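Local coordinates for protein MOSUB1, transcription cofactor (Magnaporthe oryzae, PDB 4AGH) that binds single-stranded DNA and, as a member of the PC4 family, probably acts in the nucleus as a transcriptional coactivator, at residues D66-R71 / L89-Y94. Residues are numbered along the deposited sequence; the frame is centred on the assembly and turned at random.
Sequences DFINIR and LTVDQY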
# COMPACT_ATOMS: atom_id res chain seq x y z
N ASP A 66 -14.94 4.44 -2.96
CA ASP A 66 -13.91 3.61 -3.56
C ASP A 66 -12.78 3.32 -2.59
O ASP A 66 -12.43 4.17 -1.76
CB ASP A 66 -13.36 4.28 -4.82
CG ASP A 66 -14.40 4.42 -5.91
OD1 ASP A 66 -14.84 3.38 -6.43
OD2 ASP A 66 -14.79 5.57 -6.23
N PHE A 67 -12.21 2.12 -2.69
CA PHE A 67 -11.09 1.70 -1.84
C PHE A 67 -9.97 1.14 -2.68
O PHE A 67 -10.21 0.44 -3.68
CB PHE A 67 -11.55 0.68 -0.82
CG PHE A 67 -12.59 1.21 0.11
CD1 PHE A 67 -13.93 1.19 -0.24
CD2 PHE A 67 -12.22 1.82 1.29
CE1 PHE A 67 -14.88 1.73 0.60
CE2 PHE A 67 -13.16 2.35 2.14
CZ PHE A 67 -14.50 2.31 1.79
N ILE A 68 -8.75 1.45 -2.27
CA ILE A 68 -7.58 0.91 -2.95
C ILE A 68 -7.06 -0.21 -2.06
O ILE A 68 -6.53 0.03 -0.97
CB ILE A 68 -6.48 1.97 -3.17
CG1 ILE A 68 -6.96 3.08 -4.12
CG2 ILE A 68 -5.23 1.32 -3.74
CD1 ILE A 68 -7.84 4.14 -3.45
N ASN A 69 -7.23 -1.44 -2.53
CA ASN A 69 -6.92 -2.61 -1.72
C ASN A 69 -5.58 -3.22 -2.09
O ASN A 69 -5.36 -3.61 -3.22
CB ASN A 69 -8.01 -3.65 -1.89
CG ASN A 69 -9.37 -3.12 -1.53
OD1 ASN A 69 -9.62 -2.76 -0.38
ND2 ASN A 69 -10.27 -3.07 -2.51
N ILE A 70 -4.67 -3.27 -1.12
CA ILE A 70 -3.39 -3.90 -1.34
C ILE A 70 -3.40 -5.18 -0.51
O ILE A 70 -3.50 -5.12 0.72
CB ILE A 70 -2.28 -2.97 -0.85
CG1 ILE A 70 -2.46 -1.58 -1.48
CG2 ILE A 70 -0.91 -3.57 -1.16
CD1 ILE A 70 -1.49 -0.53 -0.94
N ARG A 71 -3.33 -6.34 -1.15
CA ARG A 71 -3.62 -7.56 -0.40
C ARG A 71 -2.96 -8.78 -1.00
O ARG A 71 -2.83 -8.89 -2.21
CB ARG A 71 -5.14 -7.78 -0.36
CG ARG A 71 -5.56 -8.96 0.51
CD ARG A 71 -7.02 -8.91 0.89
NE ARG A 71 -7.40 -7.66 1.56
CZ ARG A 71 -7.23 -7.41 2.86
NH1 ARG A 71 -6.65 -8.29 3.67
NH2 ARG A 71 -7.64 -6.23 3.35
N LEU A 89 -7.27 0.95 1.53
CA LEU A 89 -7.11 2.38 1.75
C LEU A 89 -8.29 3.16 1.20
O LEU A 89 -8.80 2.85 0.13
CB LEU A 89 -5.83 2.88 1.05
CG LEU A 89 -4.53 2.21 1.48
CD1 LEU A 89 -3.38 2.80 0.68
CD2 LEU A 89 -4.32 2.38 2.98
N THR A 90 -8.71 4.19 1.93
CA THR A 90 -9.63 5.17 1.37
C THR A 90 -8.88 5.98 0.32
O THR A 90 -7.64 5.95 0.25
CB THR A 90 -10.14 6.14 2.45
OG1 THR A 90 -9.05 6.93 2.92
CG2 THR A 90 -10.75 5.38 3.62
N VAL A 91 -9.62 6.74 -0.48
CA VAL A 91 -9.00 7.54 -1.51
C VAL A 91 -8.09 8.59 -0.87
O VAL A 91 -6.99 8.83 -1.36
CB VAL A 91 -10.05 8.18 -2.42
CG1 VAL A 91 -9.42 9.19 -3.37
CG2 VAL A 91 -10.77 7.07 -3.20
N ASP A 92 -8.55 9.20 0.22
CA ASP A 92 -7.74 10.22 0.90
C ASP A 92 -6.45 9.64 1.47
O ASP A 92 -5.40 10.29 1.47
CB ASP A 92 -8.54 10.90 2.01
CG ASP A 92 -9.59 11.87 1.49
OD1 ASP A 92 -9.57 12.20 0.28
OD2 ASP A 92 -10.45 12.30 2.29
N GLN A 93 -6.53 8.41 1.97
CA GLN A 93 -5.33 7.74 2.48
C GLN A 93 -4.39 7.43 1.33
O GLN A 93 -3.17 7.59 1.43
CB GLN A 93 -5.69 6.46 3.23
CG GLN A 93 -6.34 6.73 4.58
CD GLN A 93 -7.16 5.56 5.08
OE1 GLN A 93 -7.10 4.46 4.52
NE2 GLN A 93 -7.93 5.78 6.15
N TYR A 94 -4.97 7.00 0.21
CA TYR A 94 -4.17 6.69 -0.97
C TYR A 94 -3.48 7.94 -1.51
O TYR A 94 -2.28 7.90 -1.83
CB TYR A 94 -5.03 6.03 -2.05
CG TYR A 94 -4.33 5.83 -3.37
CD1 TYR A 94 -3.40 4.81 -3.53
CD2 TYR A 94 -4.62 6.64 -4.45
CE1 TYR A 94 -2.76 4.62 -4.74
CE2 TYR A 94 -3.99 6.45 -5.67
CZ TYR A 94 -3.06 5.45 -5.81
OH TYR A 94 -2.43 5.26 -7.02
O HOH W 1 -12.62 6.23 -0.12
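Ile68 and Leu89 form an antiparallel hydrogen-bonded pair that joins strand 65-76 to strand 86-90. Ile68 N donates to Leu89 O at 2.8 Å. Leu89 N returns a bond to Ile68 O of the same length, 2.8 Å.

The side chain of Ile68 leads from this pair to the helix. Ile68 CB lies 4.4 Å from Leu89 CB, on the same face of the sheet. Ile68 CG2 reaches Tyr94 CD1 at 3.9 Å. CG1 is anti to the carbonyl carbon (chi1 -64°), which carries it over one face of the Tyr94 ring. Ile68 CG1 sits 4.2 Å from the centroid of the Tyr94 ring, offset toward the rim, in a CH-pi contact. The tip, Ile68 CD1, packs against the first turn of the helix. Ile68 CD1 meets Tyr94 CB at 3.7 Å and also touches Val91 CG2. The Tyr94 side chain crosses Ile68 at about a right angle, and its OH is hydrogen-bonded to Asn105 OD1 of the second subunit.

On the other face of the sheet, Phe67 places its ring obliquely against Thr90 CG2. A water links the two segments: it donates to Asp66 O and accepts from Val91 N. Asp66 OD1 is held by Gln61 and by a salt bridge to Arg111 of the second subunit.

Thr90 is the N-cap of helix 91-110. Thr90 OG1 accepts from Gln93 N at 3.1 Å, while Thr90 N donates back to Gln93 OE1. This capping box lies at the N-terminus of the helix that follows strand 86-90, the strand-to-helix passage of the PC4 fold, with the second subunit packed alongside.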